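Local atomic coordinates of protein (7,8-dihydro-6-hydroxymethylpterin-pyrophosphokinase) (Haemophilus influenzae, PDB entry 1CBK), a protein that probably catalyses the transfer of pyrophosphate from ATP to 6-hydroxymethyl-7,8-dihydropterin, a step of folate biosynthesis. Residues Ile6-Asn11 with Leu94-Leu99. Numbering follows the deposited sequence.
Sequences IALGSN and LDLDIL
The flat groups that meet here are the peptides of A7 and G9 with those of D97 and D95, joined across the strands as two antiparallel hydrogen-bonded pairs. A7 N donates to D97 O at 2.8 Å, nearly straight at 167°. D97 N returns a bond to A7 O at 2.9 Å. G9 and D95 repeat the exchange with more bent bonds. G9 N lies 3.1 Å from D95 O. D95 N lies 3.0 Å from G9 O. One face of the sheet carries I6, L8, L96 and I98. There CD2 of L96 comes 3.6 Å from CG of L8, and the two side chains cross at a slant. The other face carries A7, D95 and D97. L99 turns its CG beside the backbone N (chi1 -65°), which brings CD2 to 3.7 Å from A7 CB. The carboxylate of D95 bonds outside the pair: OD1 forms a salt bridge with R83 and OD2 one with R92. G9 and D95 both line the pocket of the bound pterin analogue. Strand 95-101 is an edge strand of the main antiparallel sheet of this chain, and strand 2-10 lies between it and strand 54-63. Helix 67-80 packs on L96 and I98, while L8 and S10 touch helix 15-27.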
loop_
_atom_site.group_PDB
_atom_site.type_symbol
_atom_site.label_atom_id
_atom_site.label_comp_id
_atom_site.label_asym_id
_atom_site.label_seq_id
_atom_site.Cartn_x
_atom_site.Cartn_y
_atom_site.Cartn_z
ATOM N N ILE A 6 4.398 15.791 -4.977
ATOM C CA ILE A 6 3.650 15.037 -5.988
ATOM C C ILE A 6 4.487 13.868 -6.510
ATOM O O ILE A 6 5.662 14.036 -6.853
ATOM C CB ILE A 6 3.250 15.978 -7.165
ATOM C CG1 ILE A 6 2.349 17.098 -6.623
ATOM C CG2 ILE A 6 2.542 15.195 -8.295
ATOM C CD1 ILE A 6 2.154 18.221 -7.589
ATOM N N ALA A 7 3.887 12.679 -6.523
ATOM C CA ALA A 7 4.557 11.478 -7.018
ATOM C C ALA A 7 4.137 11.284 -8.481
ATOM O O ALA A 7 2.968 11.477 -8.823
ATOM C CB ALA A 7 4.150 10.243 -6.176
ATOM N N LEU A 8 5.097 10.955 -9.338
ATOM C CA LEU A 8 4.818 10.721 -10.760
ATOM C C LEU A 8 5.343 9.345 -11.171
ATOM O O LEU A 8 6.445 8.962 -10.795
ATOM C CB LEU A 8 5.495 11.787 -11.654
ATOM C CG LEU A 8 5.296 13.289 -11.429
ATOM C CD1 LEU A 8 6.277 13.809 -10.380
ATOM C CD2 LEU A 8 5.475 14.004 -12.760
ATOM N N GLY A 9 4.583 8.642 -11.999
ATOM C CA GLY A 9 5.021 7.331 -12.459
ATOM C C GLY A 9 4.463 7.029 -13.837
ATOM O O GLY A 9 3.413 7.556 -14.202
ATOM N N SER A 10 5.175 6.225 -14.618
ATOM C CA SER A 10 4.713 5.857 -15.968
ATOM C C SER A 10 5.487 4.670 -16.465
ATOM O O SER A 10 6.666 4.529 -16.137
ATOM C CB SER A 10 4.943 7.015 -16.965
ATOM O OG SER A 10 4.770 6.609 -18.331
ATOM N N ASN A 11 4.837 3.792 -17.213
ATOM C CA ASN A 11 5.559 2.670 -17.812
ATOM C C ASN A 11 5.050 2.395 -19.241
ATOM O O ASN A 11 5.309 1.330 -19.801
ATOM C CB ASN A 11 5.516 1.378 -16.957
ATOM C CG ASN A 11 4.190 0.640 -17.033
ATOM O OD1 ASN A 11 3.127 1.226 -17.254
ATOM N ND2 ASN A 11 4.240 -0.653 -16.773
ATOM N N LEU A 94 0.653 7.528 -17.408
ATOM C CA LEU A 94 0.976 8.511 -16.372
ATOM C C LEU A 94 0.035 8.485 -15.168
ATOM O O LEU A 94 -1.177 8.347 -15.318
ATOM C CB LEU A 94 0.925 9.945 -16.965
ATOM C CG LEU A 94 1.199 11.137 -16.023
ATOM C CD1 LEU A 94 2.704 11.257 -15.778
ATOM C CD2 LEU A 94 0.658 12.419 -16.636
ATOM N N ASP A 95 0.613 8.638 -13.984
ATOM C CA ASP A 95 -0.135 8.741 -12.732
ATOM C C ASP A 95 0.523 9.886 -11.949
ATOM O O ASP A 95 1.742 9.909 -11.824
ATOM C CB ASP A 95 -0.030 7.458 -11.882
ATOM C CG ASP A 95 -1.242 6.557 -12.010
ATOM O OD1 ASP A 95 -2.172 6.888 -12.758
ATOM O OD2 ASP A 95 -1.262 5.500 -11.353
ATOM N N LEU A 96 -0.287 10.846 -11.503
ATOM C CA LEU A 96 0.159 11.987 -10.694
ATOM C C LEU A 96 -0.572 11.799 -9.371
ATOM O O LEU A 96 -1.787 11.649 -9.371
ATOM C CB LEU A 96 -0.266 13.322 -11.328
ATOM C CG LEU A 96 0.337 13.595 -12.711
ATOM C CD1 LEU A 96 -0.089 14.977 -13.202
ATOM C CD2 LEU A 96 1.856 13.487 -12.633
ATOM N N ASP A 97 0.151 11.778 -8.255
ATOM C CA ASP A 97 -0.479 11.571 -6.942
ATOM C C ASP A 97 0.005 12.597 -5.894
ATOM O O ASP A 97 1.199 12.828 -5.773
ATOM C CB ASP A 97 -0.145 10.167 -6.403
ATOM C CG ASP A 97 -0.837 9.054 -7.172
ATOM O OD1 ASP A 97 -2.084 9.076 -7.269
ATOM O OD2 ASP A 97 -0.134 8.143 -7.661
ATOM N N ILE A 98 -0.919 13.210 -5.163
ATOM C CA ILE A 98 -0.530 14.161 -4.121
ATOM C C ILE A 98 -0.095 13.330 -2.900
ATOM O O ILE A 98 -0.893 12.609 -2.312
ATOM C CB ILE A 98 -1.697 15.084 -3.690
ATOM C CG1 ILE A 98 -2.255 15.867 -4.880
ATOM C CG2 ILE A 98 -1.183 16.066 -2.629
ATOM C CD1 ILE A 98 -3.661 16.427 -4.657
ATOM N N LEU A 99 1.191 13.366 -2.584
ATOM C CA LEU A 99 1.719 12.615 -1.451
ATOM C C LEU A 99 1.501 13.387 -0.161
ATOM O O LEU A 99 1.051 12.832 0.837
ATOM C CB LEU A 99 3.217 12.392 -1.602
ATOM C CG LEU A 99 3.801 11.548 -2.726
ATOM C CD1 LEU A 99 5.341 11.615 -2.641
ATOM C CD2 LEU A 99 3.323 10.092 -2.579
#